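Local structure of alpha-1,6-mannanase (Bacteroides thetaiotaomicron, 4V1S) at residues P119-I124 with K136-F141; S76-I81 with T129-A134; T148-C153 with T208-M213; A105-F110 with N162-K167. The protein belongs to glycoside hydrolase family 76 and probably acts as an alpha-1,6-mannanase, hydrolysing alpha-1,6-linked mannan in a gut bacterium. All blocks are in the same frame, centred on the assembly; numbering follows the deposited sequence. Where two conformers were deposited one is given.

Contact 1. Residues P119-I124 with K136-F141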
loop_
_atom_site.group_PDB
_atom_site.type_symbol
_atom_site.label_atom_id
_atom_site.label_comp_id
_atom_site.label_asym_id
_atom_site.label_seq_id
_atom_site.Cartn_x
_atom_site.Cartn_y
_atom_site.Cartn_z
ATOM N N PRO A 119 16.274 12.912 9.439
ATOM C CA PRO A 119 16.835 12.224 10.630
ATOM C C PRO A 119 16.401 12.833 11.955
ATOM O O PRO A 119 16.564 12.213 12.976
ATOM C CB PRO A 119 18.332 12.406 10.470
ATOM C CG PRO A 119 18.474 13.650 9.668
ATOM C CD PRO A 119 17.303 13.671 8.721
ATOM N N ASN A 120 15.854 14.043 11.930
ATOM C CA ASN A 120 15.441 14.722 13.173
ATOM C C ASN A 120 14.757 16.024 12.850
ATOM O O ASN A 120 15.433 17.063 12.656
ATOM C CB ASN A 120 16.604 15.027 14.151
ATOM C CG ASN A 120 16.111 15.816 15.370
ATOM O OD1 ASN A 120 14.889 15.892 15.602
ATOM N ND2 ASN A 120 17.004 16.403 16.122
ATOM N N TYR A 121 13.427 15.999 12.876
ATOM C CA TYR A 121 12.682 17.234 12.830
ATOM C C TYR A 121 11.839 17.274 14.087
ATOM O O TYR A 121 11.078 16.331 14.376
ATOM C CB TYR A 121 11.855 17.380 11.563
ATOM C CG TYR A 121 10.915 18.555 11.588
ATOM C CD1 TYR A 121 11.388 19.883 11.699
ATOM C CD2 TYR A 121 9.541 18.371 11.601
ATOM C CE1 TYR A 121 10.517 20.963 11.712
ATOM C CE2 TYR A 121 8.664 19.466 11.624
ATOM C CZ TYR A 121 9.163 20.750 11.724
ATOM O OH TYR A 121 8.325 21.860 11.759
ATOM N N LYS A 122 12.022 18.365 14.853
ATOM C CA LYS A 122 11.323 18.530 16.121
ATOM C C LYS A 122 11.361 17.272 17.002
ATOM O O LYS A 122 10.376 16.926 17.651
ATOM C CB LYS A 122 9.881 19.060 15.889
ATOM C CG LYS A 122 9.805 20.583 15.758
ATOM C CD LYS A 122 8.403 21.163 15.596
ATOM C CE LYS A 122 8.500 22.700 15.734
ATOM N NZ LYS A 122 7.336 23.558 15.341
ATOM N N GLY A 123 12.518 16.590 17.034
ATOM C CA GLY A 123 12.783 15.511 17.958
ATOM C C GLY A 123 12.630 14.084 17.476
ATOM O O GLY A 123 12.875 13.126 18.250
ATOM N N ILE A 124 12.190 13.913 16.228
ATOM C CA ILE A 124 11.908 12.591 15.738
ATOM C C ILE A 124 12.201 12.484 14.232
ATOM O O ILE A 124 11.984 13.413 13.449
ATOM C CB ILE A 124 10.462 12.113 16.063
ATOM C CG1 ILE A 124 10.376 10.576 15.858
ATOM C CG2 ILE A 124 9.436 12.942 15.291
ATOM C CD1 ILE A 124 9.060 9.960 16.318
ATOM N N LYS A 136 16.347 21.159 6.739
ATOM C CA LYS A 136 15.102 21.659 6.131
ATOM C C LYS A 136 13.905 21.231 6.970
ATOM O O LYS A 136 13.975 20.249 7.692
ATOM C CB LYS A 136 14.928 21.095 4.732
ATOM C CG LYS A 136 15.897 21.672 3.733
ATOM C CD LYS A 136 15.956 20.802 2.484
ATOM C CE LYS A 136 15.092 21.350 1.370
ATOM N NZ LYS A 136 13.704 20.810 1.359
ATOM N N VAL A 137 12.837 21.999 6.867
ATOM C CA VAL A 137 11.596 21.703 7.539
ATOM C C VAL A 137 10.826 20.784 6.580
ATOM O O VAL A 137 10.529 21.179 5.428
ATOM C CB VAL A 137 10.789 22.978 7.806
ATOM C CG1 VAL A 137 9.387 22.646 8.316
ATOM C CG2 VAL A 137 11.519 23.860 8.815
ATOM N N PRO A 138 10.475 19.574 7.044
ATOM C CA PRO A 138 9.774 18.618 6.210
ATOM C C PRO A 138 8.267 18.641 6.434
ATOM O O PRO A 138 7.802 19.129 7.467
ATOM C CB PRO A 138 10.341 17.281 6.693
ATOM C CG PRO A 138 10.454 17.519 8.194
ATOM C CD PRO A 138 10.887 18.964 8.320
ATOM N N ASP A 139 7.533 18.133 5.458
ATOM C CA ASP A 139 6.081 17.968 5.525
ATOM C C ASP A 139 5.875 16.473 5.649
ATOM O O ASP A 139 6.079 15.730 4.681
ATOM C CB ASP A 139 5.432 18.544 4.260
ATOM C CG ASP A 139 3.936 18.805 4.394
ATOM O OD1 ASP A 139 3.363 18.788 5.517
ATOM O OD2 ASP A 139 3.304 19.067 3.331
ATOM N N ARG A 140 5.513 16.027 6.859
ATOM C CA ARG A 140 5.467 14.576 7.131
ATOM C C ARG A 140 4.078 14.080 7.486
ATOM O O ARG A 140 3.283 14.836 8.081
ATOM C CB ARG A 140 6.469 14.184 8.204
ATOM C CG ARG A 140 7.892 14.630 7.890
ATOM C CD ARG A 140 8.922 13.998 8.785
ATOM N NE ARG A 140 8.806 14.493 10.164
ATOM C CZ ARG A 140 9.700 14.241 11.120
ATOM N NH1 ARG A 140 10.771 13.522 10.862
ATOM N NH2 ARG A 140 9.549 14.740 12.339
ATOM N N PHE A 141 3.801 12.847 7.039
ATOM C CA PHE A 141 2.495 12.193 7.115
ATOM C C PHE A 141 2.620 10.854 7.781
ATOM O O PHE A 141 3.495 10.067 7.442
ATOM C CB PHE A 141 1.921 12.046 5.697
ATOM C CG PHE A 141 1.650 13.381 5.046
ATOM C CD1 PHE A 141 2.708 14.126 4.492
ATOM C CD2 PHE A 141 0.394 13.920 5.046
ATOM C CE1 PHE A 141 2.482 15.350 3.900
ATOM C CE2 PHE A 141 0.167 15.174 4.481
ATOM C CZ PHE A 141 1.217 15.886 3.934
#
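Pro138 CD lies over one face of the Tyr121 ring, 3.5 Å from its centroid, a CH-pi contact; Lys122 CG lies over the rim of the opposite face and Arg140 NH2 at the edge. The Arg140 guanidinium has Tyr121 CB over one face and Ile124 O in plane at its edge. Both groups meet at a beta-hairpin tip: a type I' turn from Tyr121 to Ile124 joins strands 117-121 and 124-127, and the loop leading to helix 142-159 packs against it. With CG trans to the backbone N (chi1 171°), Tyr121 sets its ring against the loop, where Val137 CG1 comes 3.7 Å from Tyr121 OH. Arg140 approaches end-on, NH1 and NH2 both donating to Ile124 O at 2.9 Å (151°) and 3.0 Å (143°), each from outside the carbonyl plane; this oxygen also takes the turn's own bond from Tyr121 N. With a methionine in place of Arg140 both these donors are gone, and the hairpin end would probably be held less firmly, Glu191 losing its salt bridge to Arg140 NE. Just before the turn, Asn120 OD1 accepts from Gly123 N at 2.9 Å, the donor in the carbonyl plane: an Asx motif.

Contact 2. Residues S76-I81 with T129-A134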
loop_
_atom_site.group_PDB
_atom_site.type_symbol
_atom_site.label_atom_id
_atom_site.label_comp_id
_atom_site.label_asym_id
_atom_site.label_seq_id
_atom_site.Cartn_x
_atom_site.Cartn_y
_atom_site.Cartn_z
ATOM N N SER A 76 8.248 18.568 -13.834
ATOM C CA SER A 76 8.633 19.855 -13.237
ATOM C C SER A 76 8.933 19.828 -11.723
ATOM O O SER A 76 9.477 20.796 -11.185
ATOM C CB SER A 76 7.560 20.901 -13.534
ATOM O OG SER A 76 6.286 20.495 -13.047
ATOM N N GLN A 77 8.543 18.753 -11.052
ATOM C CA GLN A 77 8.750 18.571 -9.628
ATOM C C GLN A 77 9.135 17.129 -9.397
ATOM O O GLN A 77 8.614 16.228 -10.072
ATOM C CB GLN A 77 7.440 18.828 -8.858
ATOM N N VAL A 78 10.007 16.906 -8.412
ATOM C CA VAL A 78 10.291 15.572 -7.941
ATOM C C VAL A 78 8.986 14.978 -7.384
ATOM O O VAL A 78 8.168 15.689 -6.778
ATOM C CB VAL A 78 11.386 15.552 -6.847
ATOM C CG1 VAL A 78 11.787 14.115 -6.532
ATOM C CG2 VAL A 78 12.626 16.345 -7.256
ATOM N N SER A 79 8.805 13.682 -7.588
ATOM C CA SER A 79 7.622 12.973 -7.109
ATOM C C SER A 79 7.448 13.011 -5.599
ATOM O O SER A 79 8.413 12.995 -4.817
ATOM C CB SER A 79 7.686 11.519 -7.545
ATOM O OG SER A 79 8.867 10.868 -7.077
ATOM N N PHE A 80 6.188 13.069 -5.184
ATOM C CA PHE A 80 5.833 12.769 -3.820
ATOM C C PHE A 80 6.211 11.329 -3.520
ATOM O O PHE A 80 6.387 10.512 -4.414
ATOM C CB PHE A 80 4.348 12.972 -3.593
ATOM C CG PHE A 80 3.895 14.403 -3.752
ATOM C CD1 PHE A 80 4.233 15.358 -2.818
ATOM C CD2 PHE A 80 3.111 14.786 -4.831
ATOM C CE1 PHE A 80 3.842 16.669 -2.955
ATOM C CE2 PHE A 80 2.691 16.098 -4.964
ATOM C CZ PHE A 80 3.059 17.037 -4.017
ATOM N N ILE A 81 6.356 11.023 -2.240
ATOM C CA ILE A 81 6.867 9.721 -1.850
ATOM C C ILE A 81 5.964 8.565 -2.339
ATOM O O ILE A 81 6.460 7.466 -2.698
ATOM C CB ILE A 81 7.135 9.673 -0.325
ATOM C CG1 ILE A 81 8.031 8.502 0.027
ATOM C CG2 ILE A 81 5.837 9.626 0.478
ATOM C CD1 ILE A 81 8.477 8.513 1.477
ATOM N N THR A 129 7.116 13.829 2.643
ATOM C CA THR A 129 6.373 13.636 1.434
ATOM C C THR A 129 7.205 13.988 0.189
ATOM O O THR A 129 6.985 13.443 -0.892
ATOM C CB THR A 129 5.064 14.433 1.454
ATOM O OG1 THR A 129 4.144 13.846 0.530
ATOM C CG2 THR A 129 5.280 15.910 1.215
ATOM N N LEU A 130 8.165 14.884 0.360
ATOM C CA LEU A 130 9.096 15.268 -0.694
ATOM C C LEU A 130 10.533 15.158 -0.184
ATOM O O LEU A 130 10.772 15.062 1.014
ATOM C CB LEU A 130 8.800 16.709 -1.123
ATOM C CG LEU A 130 7.568 16.943 -2.007
ATOM C CD1 LEU A 130 7.183 18.408 -2.046
ATOM C CD2 LEU A 130 7.778 16.401 -3.418
ATOM N N PRO A 131 11.516 15.181 -1.101
ATOM C CA PRO A 131 12.883 15.134 -0.648
ATOM C C PRO A 131 13.190 16.202 0.384
ATOM O O PRO A 131 12.707 17.334 0.285
ATOM C CB PRO A 131 13.677 15.342 -1.931
ATOM C CG PRO A 131 12.818 14.657 -2.965
ATOM C CD PRO A 131 11.413 15.072 -2.559
ATOM N N THR A 132 13.998 15.818 1.361
ATOM C CA THR A 132 14.323 16.684 2.482
ATOM C C THR A 132 15.723 16.338 2.972
ATOM O O THR A 132 16.404 15.483 2.419
ATOM C CB THR A 132 13.258 16.524 3.604
ATOM O OG1 THR A 132 13.353 17.589 4.555
ATOM C CG2 THR A 132 13.371 15.187 4.291
ATOM N N SER A 133 16.166 17.074 3.966
ATOM C CA SER A 133 17.445 16.814 4.630
ATOM C C SER A 133 17.409 17.438 6.002
ATOM O O SER A 133 16.502 18.209 6.341
ATOM C CB SER A 133 18.610 17.377 3.811
ATOM O OG SER A 133 18.476 18.767 3.600
ATOM N N ALA A 134 18.434 17.125 6.792
ATOM C CA ALA A 134 18.467 17.503 8.207
ATOM C C ALA A 134 18.271 18.981 8.517
ATOM O O ALA A 134 17.833 19.324 9.633
ATOM C CB ALA A 134 19.767 17.060 8.823
#
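Phe80 and Leu130 meet where two loops converge, and the phenylalanine can be traced outward from its backbone. Its CB stands 3.8 Å from Thr129 O. CG is trans to the carbonyl carbon (chi1 -65°), a setting that lays the ring beside the Thr129 side chain, the two pointing the same way. Further out, Phe80 CD1 is 3.7 Å from Thr129 OG1 and equally close to Leu130 CD2. Next along that flank, Phe80 CE1 lies 3.9 Å from Leu130 CG, and Leu130 CD1 is just as near. These approaches to the ring are oblique. The hydroxyl of Thr129 is not held by the ring: its polar partner is Glu144 OE2 of helix 142-159.

Leu130 reaches past the ring as well, its CD2 lying 3.5 Å from Val78 O and close to Ser79 O, so that one methyl fills the corner between the ring and the backbone of 78-79. Apolar contact between Val78 and Pro131 extends this patch, less certainly because Val78 was modelled in two conformers. The backbone link is Ile81 N donating to Thr129 O at 2.8 Å. Its 133° N-H...O angle is well short of straight, and the same oxygen receives a CA-H...O contact from Phe80 CA at 3.2 Å.

Thr129 O thus joins the loop entering helix 81-97 to the loop entering helix 142-159, a loop-to-loop junction at one end of the helical bundle, consistent with the (alpha/alpha)6 barrel of the six-hairpin glycosidases.

Contact 3. Residues T148-C153 with T208-M213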
loop_
_atom_site.group_PDB
_atom_site.type_symbol
_atom_site.label_atom_id
_atom_site.label_comp_id
_atom_site.label_asym_id
_atom_site.label_seq_id
_atom_site.Cartn_x
_atom_site.Cartn_y
_atom_site.Cartn_z
ATOM N N THR A 148 5.315 3.004 3.895
ATOM C CA THR A 148 6.735 2.766 3.617
ATOM C C THR A 148 7.275 1.655 4.522
ATOM O O THR A 148 7.954 0.743 4.043
ATOM C CB THR A 148 7.560 4.051 3.790
ATOM O OG1 THR A 148 7.040 5.056 2.905
ATOM C CG2 THR A 148 9.006 3.826 3.503
ATOM N N ALA A 149 6.906 1.695 5.815
ATOM C CA ALA A 149 7.313 0.666 6.757
ATOM C C ALA A 149 6.927 -0.740 6.288
ATOM O O ALA A 149 7.708 -1.661 6.410
ATOM C CB ALA A 149 6.740 0.951 8.143
ATOM N N ILE A 150 5.731 -0.888 5.746
ATOM C CA ILE A 150 5.266 -2.165 5.195
ATOM C C ILE A 150 6.254 -2.640 4.145
ATOM O O ILE A 150 6.720 -3.771 4.209
ATOM C CB ILE A 150 3.854 -1.997 4.604
ATOM C CG1 ILE A 150 2.808 -1.844 5.720
ATOM C CG2 ILE A 150 3.473 -3.198 3.762
ATOM C CD1 ILE A 150 1.542 -1.146 5.224
ATOM N N GLY A 151 6.574 -1.776 3.174
ATOM C CA GLY A 151 7.497 -2.141 2.077
ATOM C C GLY A 151 8.884 -2.496 2.629
ATOM O O GLY A 151 9.505 -3.460 2.161
ATOM N N LEU A 152 9.377 -1.712 3.605
ATOM C CA LEU A 152 10.708 -1.973 4.160
ATOM C C LEU A 152 10.760 -3.270 4.964
ATOM O O LEU A 152 11.764 -3.970 4.922
ATOM C CB LEU A 152 11.212 -0.778 4.969
ATOM C CG LEU A 152 11.347 0.535 4.168
ATOM C CD1 LEU A 152 11.639 1.683 5.121
ATOM C CD2 LEU A 152 12.460 0.388 3.132
ATOM N N CYS A 153 9.675 -3.600 5.666
ATOM C CA CYS A 153 9.595 -4.901 6.334
ATOM C C CYS A 153 9.698 -6.009 5.300
ATOM O O CYS A 153 10.446 -6.976 5.481
ATOM C CB CYS A 153 8.293 -5.068 7.127
ATOM S SG CYS A 153 8.154 -4.115 8.636
ATOM N N THR A 208 -0.484 1.496 10.030
ATOM C CA THR A 208 0.284 1.345 11.249
ATOM C C THR A 208 0.048 -0.056 11.865
ATOM O O THR A 208 0.997 -0.711 12.294
ATOM C CB THR A 208 -0.015 2.489 12.222
ATOM O OG1 THR A 208 0.308 3.726 11.634
ATOM C CG2 THR A 208 0.755 2.376 13.503
ATOM N N MET A 209 -1.206 -0.521 11.878
ATOM C CA MET A 209 -1.496 -1.850 12.322
ATOM C C MET A 209 -0.762 -2.918 11.523
ATOM O O MET A 209 -0.165 -3.829 12.098
ATOM C CB MET A 209 -3.000 -2.144 12.269
ATOM C CG MET A 209 -3.803 -1.418 13.356
ATOM S SD MET A 209 -5.586 -1.337 13.043
ATOM C CE MET A 209 -5.923 -3.041 12.615
ATOM N N LEU A 210 -0.784 -2.804 10.203
ATOM C CA LEU A 210 -0.143 -3.806 9.380
ATOM C C LEU A 210 1.372 -3.788 9.617
ATOM O O LEU A 210 1.993 -4.838 9.737
ATOM C CB LEU A 210 -0.493 -3.622 7.900
ATOM C CG LEU A 210 0.083 -4.715 7.000
ATOM C CD1 LEU A 210 -0.403 -6.105 7.402
ATOM C CD2 LEU A 210 -0.286 -4.461 5.556
ATOM N N SER A 211 1.952 -2.597 9.701
ATOM C CA SER A 211 3.381 -2.449 9.979
ATOM C C SER A 211 3.740 -3.080 11.323
ATOM O O SER A 211 4.742 -3.805 11.447
ATOM C CB SER A 211 3.784 -0.976 9.988
ATOM O OG SER A 211 3.636 -0.358 8.722
ATOM N N CYS A 212 2.927 -2.780 12.340
ATOM C CA CYS A 212 3.105 -3.371 13.668
ATOM C C CYS A 212 3.088 -4.897 13.604
ATOM O O CYS A 212 3.934 -5.555 14.201
ATOM C CB CYS A 212 2.018 -2.894 14.644
ATOM S SG CYS A 212 2.259 -1.253 15.335
ATOM N N MET A 213 2.121 -5.457 12.881
ATOM C CA MET A 213 2.031 -6.911 12.786
ATOM C C MET A 213 3.226 -7.522 12.044
ATOM O O MET A 213 3.737 -8.585 12.448
ATOM C CB MET A 213 0.701 -7.344 12.178
ATOM C CG MET A 213 -0.491 -7.031 13.070
ATOM S SD MET A 213 -0.322 -7.595 14.793
ATOM C CE MET A 213 0.058 -9.326 14.563
#
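Ala149 opens the contact from helix 142-159: its CB faces helix 202-219 and lies 3.4 Å from Ser211 OG. Small side chains, a methyl against a hydroxymethyl, let the backbones come close here, and the axes of the two segments approach to 8.8 Å at a crossing angle of 24°. Ile150 follows and stands nearest to Ser211, with CA atoms 5.1 Å apart. Because its CG1 is placed beside the backbone N (chi1 -72°), the longer branch is directed at the other helix: Ile150 CG1 comes 3.5 Å from Ser211 OG, and Ile150 CD1 reaches Leu210 CD2 at 3.8 Å, the two side chains crossing at about a right angle. Tyr89 of helix 81-97 also packs on Ile150. Were Ile150 cut back to an alanine, the space held by CG1 and CD1 would probably be left as a gap between Leu210 CD2 and Ser211 OG. One turn on, Cys153 makes a looser approach, SG lying 4.4 Å from Ser211 O.

No hydrogen bond crosses between the segments. The buried Ser211 OG is instead bonded to Val207 O, one turn back in its own helix, so a polar atom can sit against Ala149 and Ile150 without needing a partner across the interface. Two buried helices running nearly parallel, close to the chain's centre and held by small and aliphatic side chains, are consistent with neighbours in the inner helical ring of an (alpha/alpha)6 barrel, the fold of family GH76.

Contact 4. Residues A105-F110 with N162-K167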
loop_
_atom_site.group_PDB
_atom_site.type_symbol
_atom_site.label_atom_id
_atom_site.label_comp_id
_atom_site.label_asym_id
_atom_site.label_seq_id
_atom_site.Cartn_x
_atom_site.Cartn_y
_atom_site.Cartn_z
ATOM N N ALA A 105 18.094 -3.117 -8.005
ATOM C CA ALA A 105 17.002 -2.166 -8.236
ATOM C C ALA A 105 16.372 -1.776 -6.903
ATOM O O ALA A 105 16.070 -0.586 -6.645
ATOM C CB ALA A 105 15.944 -2.771 -9.148
ATOM N N LEU A 106 16.215 -2.778 -6.044
ATOM C CA LEU A 106 15.660 -2.558 -4.701
ATOM C C LEU A 106 16.591 -1.658 -3.876
ATOM O O LEU A 106 16.135 -0.729 -3.216
ATOM C CB LEU A 106 15.393 -3.881 -3.988
ATOM C CG LEU A 106 14.903 -3.783 -2.541
ATOM C CD1 LEU A 106 13.640 -2.927 -2.413
ATOM C CD2 LEU A 106 14.695 -5.185 -2.005
ATOM N N MET A 107 17.896 -1.931 -3.906
ATOM C CA MET A 107 18.842 -1.107 -3.175
ATOM C C MET A 107 18.865 0.325 -3.705
ATOM O O MET A 107 18.898 1.280 -2.925
ATOM C CB MET A 107 20.242 -1.690 -3.206
ATOM C CG MET A 107 21.252 -0.811 -2.482
ATOM S SD MET A 107 20.864 -0.539 -0.724
ATOM C CE MET A 107 21.217 -2.150 -0.047
ATOM N N ASN A 108 18.845 0.488 -5.023
ATOM C CA ASN A 108 18.796 1.833 -5.591
ATOM C C ASN A 108 17.522 2.616 -5.192
ATOM O O ASN A 108 17.539 3.821 -4.935
ATOM C CB ASN A 108 18.954 1.779 -7.107
ATOM C CG ASN A 108 20.365 1.443 -7.518
ATOM O OD1 ASN A 108 21.315 1.695 -6.767
ATOM N ND2 ASN A 108 20.523 0.869 -8.704
ATOM N N CYS A 109 16.410 1.896 -5.098
ATOM C CA CYS A 109 15.162 2.512 -4.618
ATOM C C CYS A 109 15.282 2.891 -3.154
ATOM O O CYS A 109 14.937 4.004 -2.766
ATOM C CB CYS A 109 14.050 1.507 -4.877
ATOM S SG CYS A 109 12.457 1.984 -4.285
ATOM N N PHE A 110 15.850 2.000 -2.345
ATOM C CA PHE A 110 16.074 2.305 -0.915
ATOM C C PHE A 110 16.928 3.540 -0.709
ATOM O O PHE A 110 16.601 4.441 0.095
ATOM C CB PHE A 110 16.689 1.105 -0.202
ATOM C CG PHE A 110 16.973 1.359 1.249
ATOM C CD1 PHE A 110 15.942 1.409 2.172
ATOM C CD2 PHE A 110 18.264 1.610 1.681
ATOM C CE1 PHE A 110 16.198 1.645 3.519
ATOM C CE2 PHE A 110 18.530 1.860 3.019
ATOM C CZ PHE A 110 17.495 1.860 3.942
ATOM N N ASN A 162 20.024 -5.404 6.911
ATOM C CA ASN A 162 19.695 -4.761 8.192
ATOM C C ASN A 162 19.328 -3.282 8.061
ATOM O O ASN A 162 18.510 -2.782 8.851
ATOM C CB ASN A 162 20.818 -4.981 9.223
ATOM C CG ASN A 162 20.767 -6.399 9.867
ATOM O OD1 ASN A 162 19.779 -7.132 9.720
ATOM N ND2 ASN A 162 21.819 -6.761 10.617
ATOM N N SER A 163 19.885 -2.595 7.063
ATOM C CA SER A 163 19.562 -1.179 6.864
ATOM C C SER A 163 18.076 -1.003 6.510
ATOM O O SER A 163 17.464 -0.034 6.933
ATOM C CB SER A 163 20.485 -0.526 5.833
ATOM O OG SER A 163 20.211 -0.967 4.522
ATOM N N TYR A 164 17.504 -1.948 5.763
ATOM C CA TYR A 164 16.075 -1.882 5.434
ATOM C C TYR A 164 15.220 -2.004 6.708
ATOM O O TYR A 164 14.262 -1.253 6.900
ATOM C CB TYR A 164 15.668 -2.985 4.440
ATOM C CG TYR A 164 16.380 -2.974 3.092
ATOM C CD1 TYR A 164 17.144 -1.897 2.646
ATOM C CD2 TYR A 164 16.289 -4.073 2.267
ATOM C CE1 TYR A 164 17.774 -1.935 1.388
ATOM C CE2 TYR A 164 16.895 -4.117 1.035
ATOM C CZ TYR A 164 17.624 -3.043 0.589
ATOM O OH TYR A 164 18.224 -3.109 -0.637
ATOM N N LEU A 165 15.612 -2.932 7.597
ATOM C CA LEU A 165 14.883 -3.116 8.850
ATOM C C LEU A 165 15.016 -1.898 9.786
ATOM O O LEU A 165 14.060 -1.528 10.447
ATOM C CB LEU A 165 15.378 -4.387 9.547
ATOM C CG LEU A 165 14.597 -4.743 10.807
ATOM C CD1 LEU A 165 13.121 -5.012 10.488
ATOM C CD2 LEU A 165 15.233 -5.920 11.507
ATOM N N GLU A 166 16.192 -1.288 9.823
ATOM C CA GLU A 166 16.412 -0.096 10.636
ATOM C C GLU A 166 15.424 1.005 10.234
ATOM O O GLU A 166 14.789 1.635 11.077
ATOM C CB GLU A 166 17.853 0.380 10.479
ATOM C CG GLU A 166 18.221 1.671 11.167
ATOM C CD GLU A 166 19.725 1.953 11.094
ATOM O OE1 GLU A 166 20.465 1.200 10.400
ATOM O OE2 GLU A 166 20.168 2.928 11.736
ATOM N N LYS A 167 15.286 1.224 8.928
ATOM C CA LYS A 167 14.366 2.257 8.450
ATOM C C LYS A 167 12.905 1.808 8.622
ATOM O O LYS A 167 12.046 2.652 8.845
ATOM C CB LYS A 167 14.653 2.673 7.015
ATOM C CG LYS A 167 15.924 3.484 6.859
ATOM C CD LYS A 167 15.770 4.887 7.389
ATOM C CE LYS A 167 17.005 5.733 7.147
ATOM N NZ LYS A 167 18.214 5.263 7.864
#
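Phe110 and Tyr164 mark the nearest approach of helix segments 105-110 and 162-167, with CA atoms 7.6 Å apart and axes that come within 11.7 Å at 39°, a separation wide enough for two aromatic rings. Tyr164 spans it. Its CD1 stands 3.4 Å above the plane of the Phe110 ring, over the centre, yet the planes are inclined at 56° with centroids 4.7 Å apart, so the pair is neither stacked nor edge-to-face. The outer end of Tyr164 slips between Leu106, whose CD2 is 3.9 Å from Tyr164 CE2, and Met107. The methionine chain bends at chi2 (60°) and again at chi3, bringing Met107 CE 3.2 Å from Tyr164 OH and SD to the ring's edge, 5.2 Å from its centroid, a Met-aromatic contact. At the edge of Phe110, Lys167 CG lies 3.7 Å from CZ; the charged end of that lysine makes a cation-pi contact with Trp117. With no hydrogen bond between the segments, their cohesion probably comes from apolar burial and van der Waals contact, with some ring and sulfur electrostatics, and depends on shape: one tyrosine fitted among Leu106, Met107 and Phe110.

In the fold
Contact 3 is the core, fully buried, its centre about 10 Å from that of the chain; contacts 1, 2 and 4 lie farther out, partly buried. The helix pairs have no hydrogen bond across them, small groups letting the axes close in contact 3 and aromatic rings spacing them in contact 4. Contact 1, hairpin against loop, and contact 2, loop against loop, add hydrogen bonds to carbonyl oxygens. Contacts 1 and 2 share the chain between strand 124-127 and helix 142-159 and touch through a probable Thr129-Asp139 backbone hydrogen bond and Phe141 packing on Thr129. Ile81 meets Thr148 between contacts 2 and 3, and Leu152 packs on Phe110 and Lys167, joining contacts 3 and 4.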